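Local coordinates for chromosome partition protein Smc (Pyrococcus yayanosii, PDB 5XEI) that probably uses ATP hydrolysis to drive chromosome condensation and partitioning, represented here by its ABC-type head domain with part of the coiled coil, at residues Lys26-Ile31 against Phe476-Leu481; Leu142-Asp147 against Leu447-Asp452; Asn459-Ala464 against Arg482-Ala487. All blocks are in the same frame, centred on the assembly; numbering follows the deposited sequence.

Contact 1: Lys26-Ile31 against Phe476-Leu481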
# COMPACT_ATOMS: atom_id res chain seq x y z
N LYS A 26 -15.84 -28.95 -20.68
CA LYS A 26 -15.51 -27.54 -20.61
C LYS A 26 -16.75 -26.69 -20.32
O LYS A 26 -16.62 -25.61 -19.74
CB LYS A 26 -14.86 -27.08 -21.91
CG LYS A 26 -14.21 -25.69 -21.85
CD LYS A 26 -13.85 -25.21 -23.27
CE LYS A 26 -12.71 -24.21 -23.30
NZ LYS A 26 -12.08 -24.19 -24.67
N GLY A 27 -17.93 -27.16 -20.68
CA GLY A 27 -19.12 -26.42 -20.32
C GLY A 27 -19.88 -27.00 -19.15
O GLY A 27 -19.46 -26.90 -18.00
N PHE A 28 -21.01 -27.62 -19.45
CA PHE A 28 -21.97 -28.05 -18.45
C PHE A 28 -21.74 -29.54 -18.22
O PHE A 28 -22.03 -30.35 -19.10
CB PHE A 28 -23.36 -27.72 -18.98
CG PHE A 28 -24.48 -27.95 -18.02
CD1 PHE A 28 -24.26 -28.46 -16.76
CD2 PHE A 28 -25.78 -27.64 -18.39
CE1 PHE A 28 -25.32 -28.68 -15.89
CE2 PHE A 28 -26.83 -27.84 -17.52
CZ PHE A 28 -26.60 -28.36 -16.27
N THR A 29 -21.19 -29.90 -17.06
CA THR A 29 -21.18 -31.29 -16.60
C THR A 29 -22.17 -31.43 -15.45
O THR A 29 -22.28 -30.52 -14.62
CB THR A 29 -19.79 -31.74 -16.14
OG1 THR A 29 -18.85 -31.60 -17.20
CG2 THR A 29 -19.80 -33.20 -15.68
N ALA A 30 -22.87 -32.56 -15.40
CA ALA A 30 -23.86 -32.82 -14.36
C ALA A 30 -23.52 -34.10 -13.61
O ALA A 30 -23.52 -35.20 -14.18
CB ALA A 30 -25.26 -32.91 -14.97
N ILE A 31 -23.25 -33.96 -12.31
CA ILE A 31 -23.12 -35.10 -11.41
C ILE A 31 -24.52 -35.49 -10.93
O ILE A 31 -25.22 -34.68 -10.31
CB ILE A 31 -22.22 -34.76 -10.21
CG1 ILE A 31 -20.95 -33.99 -10.63
CG2 ILE A 31 -21.89 -36.03 -9.46
CD1 ILE A 31 -20.06 -34.73 -11.57
N PHE A 476 -19.51 -25.18 -15.85
CA PHE A 476 -20.52 -25.48 -14.84
C PHE A 476 -20.50 -26.95 -14.45
O PHE A 476 -20.56 -27.83 -15.32
CB PHE A 476 -21.90 -25.07 -15.32
CG PHE A 476 -22.12 -23.59 -15.30
CD1 PHE A 476 -22.53 -22.95 -14.14
CD2 PHE A 476 -21.89 -22.83 -16.46
CE1 PHE A 476 -22.71 -21.58 -14.13
CE2 PHE A 476 -22.07 -21.47 -16.46
CZ PHE A 476 -22.49 -20.84 -15.30
N ILE A 477 -20.41 -27.20 -13.15
CA ILE A 477 -20.40 -28.54 -12.56
C ILE A 477 -21.59 -28.57 -11.61
O ILE A 477 -21.53 -27.95 -10.53
CB ILE A 477 -19.09 -28.81 -11.81
CG1 ILE A 477 -17.92 -28.76 -12.77
CG2 ILE A 477 -19.11 -30.14 -11.13
CD1 ILE A 477 -16.63 -29.16 -12.10
N VAL A 478 -22.67 -29.26 -11.99
CA VAL A 478 -23.92 -29.25 -11.21
C VAL A 478 -24.21 -30.64 -10.66
O VAL A 478 -24.37 -31.60 -11.42
CB VAL A 478 -25.11 -28.74 -12.03
CG1 VAL A 478 -26.36 -28.77 -11.16
CG2 VAL A 478 -24.87 -27.33 -12.55
N ILE A 479 -24.31 -30.73 -9.33
CA ILE A 479 -24.62 -31.98 -8.64
C ILE A 479 -26.11 -32.00 -8.35
O ILE A 479 -26.59 -31.27 -7.48
CB ILE A 479 -23.81 -32.13 -7.35
CG1 ILE A 479 -22.32 -31.90 -7.59
CG2 ILE A 479 -24.01 -33.51 -6.73
CD1 ILE A 479 -21.56 -31.88 -6.29
N THR A 480 -26.83 -32.86 -9.05
CA THR A 480 -28.28 -32.78 -9.06
C THR A 480 -28.86 -34.18 -9.20
O THR A 480 -28.14 -35.17 -9.40
CB THR A 480 -28.77 -31.87 -10.19
OG1 THR A 480 -30.19 -31.74 -10.12
CG2 THR A 480 -28.43 -32.44 -11.55
N LEU A 481 -30.19 -34.26 -9.10
CA LEU A 481 -30.91 -35.48 -9.44
C LEU A 481 -32.14 -35.19 -10.29
O LEU A 481 -32.89 -36.13 -10.61
CB LEU A 481 -31.28 -36.23 -8.15
CG LEU A 481 -32.00 -35.32 -7.17
CD1 LEU A 481 -33.50 -35.49 -7.34
CD2 LEU A 481 -31.55 -35.58 -5.75
O HOH W 1 -18.50 -28.92 -16.07
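Phe28 meets Val478 with one corner of its ring: CE1 lies 3.6 Å from Val478 CG2, and the two side chains cross obliquely. Phe28 CG stands opposite the backbone N (chi1 -173°), which sends the ring out beside its own carbonyl carbon. Its bridge partner Phe476 is touched more loosely, Phe28 CD1 lying 4.4 Å from Phe476 CB; the Phe476 ring itself leads away and meets that of Tyr446. Ile467 of helix 457-470 covers Phe28, Phe476 and Val478 together. Four successive parallel bridges, from Phe28 with Phe476 to Ile31 with Ile479, join the two strands, axes 23° apart, within the mostly parallel central sheet of this P-loop NTPase head. Thr29 is gripped in both directions: its N donates to Phe476 O at 2.8 Å, and its O accepts from Val478 N at 2.9 Å. Further along, Thr480 N donates to Ile31 O at 2.7 Å. On the other face Ile31 and Ile479 lie side by side and point the same way, Ile31 CB being 3.9 Å from Ile479 CG1. Both isoleucines touch Lys39, a predicted ATP-binding residue of the P-loop that follows strand 28-32. The hydroxyls have partners beyond the pairing: Thr29 OG1 bonds Ser25 N, while Thr480 OG1 bonds Asp452 OD2.

Contact 2: Leu142-Asp147 against Leu447-Asp452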
# COMPACT_ATOMS: atom_id res chain seq x y z
N LEU A 142 -18.36 -21.26 -5.65
CA LEU A 142 -18.55 -22.58 -5.02
C LEU A 142 -19.80 -22.52 -4.15
O LEU A 142 -19.76 -21.99 -3.03
CB LEU A 142 -17.35 -23.00 -4.18
CG LEU A 142 -15.96 -22.76 -4.75
CD1 LEU A 142 -14.91 -23.04 -3.71
CD2 LEU A 142 -15.76 -23.64 -5.95
N VAL A 143 -20.89 -23.11 -4.64
CA VAL A 143 -22.16 -23.14 -3.93
C VAL A 143 -22.44 -24.56 -3.43
O VAL A 143 -23.05 -25.37 -4.13
CB VAL A 143 -23.31 -22.65 -4.82
CG1 VAL A 143 -24.47 -22.23 -3.97
CG2 VAL A 143 -22.85 -21.52 -5.66
N LEU A 144 -22.00 -24.83 -2.21
CA LEU A 144 -22.19 -26.10 -1.52
C LEU A 144 -23.43 -26.03 -0.63
O LEU A 144 -24.06 -24.99 -0.48
CB LEU A 144 -20.95 -26.43 -0.70
CG LEU A 144 -19.79 -27.09 -1.44
CD1 LEU A 144 -20.26 -28.39 -2.08
CD2 LEU A 144 -19.23 -26.17 -2.49
N GLN A 145 -23.77 -27.16 -0.01
CA GLN A 145 -24.97 -27.20 0.82
C GLN A 145 -24.85 -26.19 1.97
O GLN A 145 -23.80 -26.07 2.61
CB GLN A 145 -25.22 -28.63 1.33
CG GLN A 145 -24.77 -29.74 0.33
CD GLN A 145 -25.27 -31.18 0.63
OE1 GLN A 145 -25.77 -31.47 1.71
NE2 GLN A 145 -25.16 -32.05 -0.37
N GLY A 146 -25.92 -25.43 2.20
CA GLY A 146 -25.93 -24.39 3.21
C GLY A 146 -25.30 -23.06 2.80
O GLY A 146 -25.40 -22.08 3.56
N ASP A 147 -24.63 -22.98 1.65
CA ASP A 147 -24.05 -21.71 1.23
C ASP A 147 -25.13 -20.67 0.95
O ASP A 147 -24.96 -19.49 1.29
CB ASP A 147 -23.15 -21.90 0.01
CG ASP A 147 -21.70 -22.17 0.39
OD1 ASP A 147 -21.02 -21.22 0.86
OD2 ASP A 147 -21.22 -23.31 0.18
N LEU A 447 -19.52 -24.21 -9.23
CA LEU A 447 -19.91 -25.50 -8.67
C LEU A 447 -21.24 -25.35 -7.96
O LEU A 447 -21.34 -24.64 -6.96
CB LEU A 447 -18.87 -26.03 -7.71
CG LEU A 447 -19.26 -27.33 -6.99
CD1 LEU A 447 -19.40 -28.44 -8.01
CD2 LEU A 447 -18.21 -27.69 -5.91
N PHE A 448 -22.26 -26.04 -8.46
CA PHE A 448 -23.60 -26.03 -7.89
C PHE A 448 -23.93 -27.44 -7.44
O PHE A 448 -24.27 -28.31 -8.25
CB PHE A 448 -24.64 -25.54 -8.90
CG PHE A 448 -24.49 -24.11 -9.31
CD1 PHE A 448 -23.74 -23.22 -8.55
CD2 PHE A 448 -25.08 -23.65 -10.48
CE1 PHE A 448 -23.60 -21.87 -8.96
CE2 PHE A 448 -24.94 -22.32 -10.90
CZ PHE A 448 -24.19 -21.44 -10.14
N ASP A 449 -23.84 -27.69 -6.15
CA ASP A 449 -24.39 -28.89 -5.59
C ASP A 449 -25.79 -28.49 -5.14
O ASP A 449 -25.98 -27.32 -4.82
CB ASP A 449 -23.53 -29.35 -4.42
CG ASP A 449 -23.97 -30.67 -3.88
OD1 ASP A 449 -23.27 -31.16 -2.98
OD2 ASP A 449 -24.97 -31.23 -4.39
N GLU A 450 -26.74 -29.45 -5.04
CA GLU A 450 -28.17 -29.18 -4.82
C GLU A 450 -28.68 -27.92 -5.55
O GLU A 450 -28.70 -27.90 -6.78
CB GLU A 450 -28.54 -29.05 -3.32
CG GLU A 450 -27.87 -27.90 -2.62
CD GLU A 450 -26.43 -28.19 -2.25
OE1 GLU A 450 -25.95 -29.34 -2.32
OE2 GLU A 450 -25.69 -27.20 -2.11
N ILE A 451 -29.12 -26.89 -4.80
CA ILE A 451 -29.71 -25.59 -5.19
C ILE A 451 -31.01 -25.76 -5.97
O ILE A 451 -31.81 -24.82 -6.05
CB ILE A 451 -28.75 -24.66 -5.97
CG1 ILE A 451 -28.73 -24.96 -7.46
CG2 ILE A 451 -27.36 -24.71 -5.40
CD1 ILE A 451 -27.81 -24.03 -8.24
N ASP A 452 -31.24 -26.93 -6.55
CA ASP A 452 -32.56 -27.22 -7.09
C ASP A 452 -33.46 -27.91 -6.07
O ASP A 452 -34.64 -28.13 -6.36
CB ASP A 452 -32.43 -28.08 -8.35
CG ASP A 452 -31.35 -29.13 -8.24
OD1 ASP A 452 -31.15 -29.70 -7.14
OD2 ASP A 452 -30.69 -29.39 -9.28
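Val143 and Phe448 pair across two parallel strands, joining the segment that carries Gln145, at the place of the Q-loop of ABC ATPases, to the Walker B strand, ending in Asp449, and the Glu450 that follows it. Backbone bonds set the register. Val143 N donates to Leu447 O at 2.8 Å, and Asp449 N returns a longer bond to Val143 O at 3.2 Å. Strand 142-143 is an outermost strand of the mixed sheet within this chain, next to 445-449.

Apolar contacts flank these bonds. Val143 CG2 comes to the edge of the Phe448 ring, near its plane, 3.4 Å from CE1. Its other branch, CG1, meets Ile451 CG2 at 4.1 Å, the two side chains crossing at about a right angle. On the opposite face of the pairing Leu144 CD2 approaches Leu447 CD2 to 3.9 Å.

Polar contacts gather at Gln145. Its chain, extended beyond CG, brings NE2 within 3.3 Å of Asp449 OD1 in a weak hydrogen bond, with the amide and carboxylate planes 66° apart. Glu450 has CG between its backbone N and carbonyl carbon (chi1 63°) and then bends, which brings its carboxylate across the Gln145 side chain at CG, its plane 81° from that of the amide. An alanine in place of Glu450 would probably open a gap on this flank and leave the Gln145 side chain freer to turn about its weak bond. Gln145 and Asp449 both touch Ser40, a predicted ATP-binding residue.

The chain makes a type II turn here, Gly146 at positive phi as N-cap of the next helix; Asp147 N closes the turn by donating to Leu144 O, and Asp147 OD2 also accepts Leu144 N at 2.9 Å, on its anti side and well out of the carboxylate plane.

Contact 3: Asn459-Ala464 against Arg482-Ala487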
# COMPACT_ATOMS: atom_id res chain seq x y z
N ASN A 459 -39.26 -23.50 -12.43
CA ASN A 459 -38.05 -22.80 -12.07
C ASN A 459 -36.81 -23.54 -12.57
O ASN A 459 -36.01 -22.98 -13.33
CB ASN A 459 -38.00 -22.56 -10.55
CG ASN A 459 -38.90 -21.42 -10.13
OD1 ASN A 459 -39.22 -20.54 -10.93
ND2 ASN A 459 -39.31 -21.41 -8.86
N VAL A 460 -36.64 -24.81 -12.18
CA VAL A 460 -35.41 -25.52 -12.53
C VAL A 460 -35.18 -25.50 -14.04
O VAL A 460 -34.03 -25.52 -14.50
CB VAL A 460 -35.40 -26.96 -11.98
CG1 VAL A 460 -35.72 -27.00 -10.49
CG2 VAL A 460 -36.36 -27.85 -12.76
N LYS A 461 -36.25 -25.40 -14.84
CA LYS A 461 -36.03 -25.36 -16.28
C LYS A 461 -35.32 -24.07 -16.70
O LYS A 461 -34.37 -24.10 -17.48
CB LYS A 461 -37.34 -25.57 -17.03
CG LYS A 461 -37.13 -25.65 -18.54
CD LYS A 461 -38.28 -26.35 -19.27
CE LYS A 461 -38.70 -27.66 -18.59
NZ LYS A 461 -39.68 -28.45 -19.39
N ARG A 462 -35.74 -22.92 -16.16
CA ARG A 462 -35.08 -21.67 -16.54
C ARG A 462 -33.64 -21.61 -16.03
O ARG A 462 -32.74 -21.15 -16.74
CB ARG A 462 -35.88 -20.45 -16.03
CG ARG A 462 -37.33 -20.70 -15.69
CD ARG A 462 -38.02 -19.42 -15.19
NE ARG A 462 -39.11 -19.73 -14.28
CZ ARG A 462 -40.40 -19.65 -14.62
NH1 ARG A 462 -40.74 -19.27 -15.84
NH2 ARG A 462 -41.34 -19.96 -13.74
N VAL A 463 -33.40 -22.10 -14.81
CA VAL A 463 -32.04 -22.18 -14.28
C VAL A 463 -31.17 -23.03 -15.20
O VAL A 463 -30.06 -22.63 -15.57
CB VAL A 463 -32.05 -22.74 -12.85
CG1 VAL A 463 -30.64 -22.78 -12.34
CG2 VAL A 463 -32.90 -21.89 -11.95
N ALA A 464 -31.66 -24.21 -15.58
CA ALA A 464 -30.88 -25.07 -16.48
C ALA A 464 -30.63 -24.37 -17.81
O ALA A 464 -29.53 -24.46 -18.37
CB ALA A 464 -31.59 -26.40 -16.70
N ARG A 482 -32.35 -33.94 -10.67
CA ARG A 482 -33.54 -33.50 -11.39
C ARG A 482 -33.34 -33.66 -12.89
O ARG A 482 -32.34 -33.21 -13.45
CB ARG A 482 -33.86 -32.05 -11.04
CG ARG A 482 -33.65 -31.73 -9.57
CD ARG A 482 -34.79 -32.28 -8.71
NE ARG A 482 -36.09 -31.74 -9.12
CZ ARG A 482 -36.62 -30.61 -8.64
NH1 ARG A 482 -35.96 -29.89 -7.74
NH2 ARG A 482 -37.81 -30.21 -9.06
N ASP A 483 -34.32 -34.29 -13.55
CA ASP A 483 -34.14 -34.73 -14.93
C ASP A 483 -34.01 -33.55 -15.88
O ASP A 483 -33.27 -33.61 -16.86
CB ASP A 483 -35.29 -35.65 -15.33
CG ASP A 483 -35.54 -36.75 -14.30
OD1 ASP A 483 -36.48 -36.59 -13.49
OD2 ASP A 483 -34.80 -37.77 -14.29
N VAL A 484 -34.72 -32.45 -15.59
CA VAL A 484 -34.63 -31.29 -16.46
C VAL A 484 -33.21 -30.72 -16.44
O VAL A 484 -32.69 -30.28 -17.47
CB VAL A 484 -35.66 -30.23 -16.04
CG1 VAL A 484 -35.86 -29.22 -17.16
CG2 VAL A 484 -36.98 -30.87 -15.64
N MET A 485 -32.57 -30.74 -15.27
CA MET A 485 -31.19 -30.27 -15.19
C MET A 485 -30.26 -31.18 -15.97
O MET A 485 -29.42 -30.71 -16.75
CB MET A 485 -30.76 -30.19 -13.73
CG MET A 485 -29.45 -29.46 -13.57
SD MET A 485 -29.61 -27.69 -13.92
CE MET A 485 -30.48 -27.16 -12.43
N MET A 486 -30.40 -32.50 -15.78
CA MET A 486 -29.68 -33.48 -16.58
C MET A 486 -29.82 -33.22 -18.07
O MET A 486 -28.90 -33.49 -18.85
CB MET A 486 -30.22 -34.87 -16.28
CG MET A 486 -29.34 -35.73 -15.49
SD MET A 486 -30.32 -37.17 -15.06
CE MET A 486 -31.26 -36.53 -13.67
N ALA A 487 -30.99 -32.74 -18.48
CA ALA A 487 -31.38 -32.79 -19.88
C ALA A 487 -30.48 -31.92 -20.76
O ALA A 487 -30.15 -32.30 -21.89
CB ALA A 487 -32.84 -32.36 -20.01
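Met485 has CG opposite its backbone N (chi1 -168°), and this with the bend at chi2 carries SD to Ala464 CB, 3.6 Å away; the further bend at chi3 directs CE toward Val463. Arg482 is likewise bent at chi2 and chi3 (-76° and -59°), curling its guanidinium back until one face lies over Val460 CG1, with NH1 4.0 Å from that methyl. The two side chains cross at about a right angle, and CZ, NH1 and NH2 all lie at similar range from CG1. The polar rim of the guanidinium is engaged outside the pair of helices: NH1 makes a weak hydrogen bond to Leu455 O.

The remaining contacts are apolar. Val460 sends its other methyl, CG2, to Val484 CB at 4.1 Å. Val484 CG1 in turn rests against the aliphatic part of Lys461, 3.5 Å from CE and 3.9 Å from CB, so the lysine chain lies across the valine at the exposed border. Deeper in, Met485 CE comes to 4.4 Å from Val463 CG1. No hydrogen bond links the two segments; they meet through van der Waals packing. The small Ala464 probably lets the backbones draw close, its CA being 5.4 Å from that of Met485. The short helix axes run nearly parallel and pass 8.9 Å apart.

Met485 also touches Phe28 of strand 28-32, and Val463 touches Leu428 of helix 424-440, which places the two helices beside each other against the central sheet, with helix 424-440 a further neighbour. Helix 457-470 is the crossover of a beta-alpha-beta unit between parallel neighbouring strands 445-449 and 475-480, and helix 483-488 follows the second strand, a layout characteristic of the alpha/beta core of P-loop ATPase heads.

From the N terminus, residues 26-31 open contact 1 and residues 142-147 open contact 2 before the chain runs out and back through the long helices 170-246 and 321-383. Segment 447-452 then closes contact 2, 300 residues on, and segment 459-464 opens contact 3. Segment 476-481 closes contact 1, so contact 2 lies wholly within that larger loop, whereas contact 3, closed last by 482-487, crosses contact 1 and follows contact 2 in series. Contacts 1 and 2 join neighbouring strands of one mixed sheet, tying the N-terminal and C-terminal parts of the head together; contact 3 adds helices packed beside that sheet.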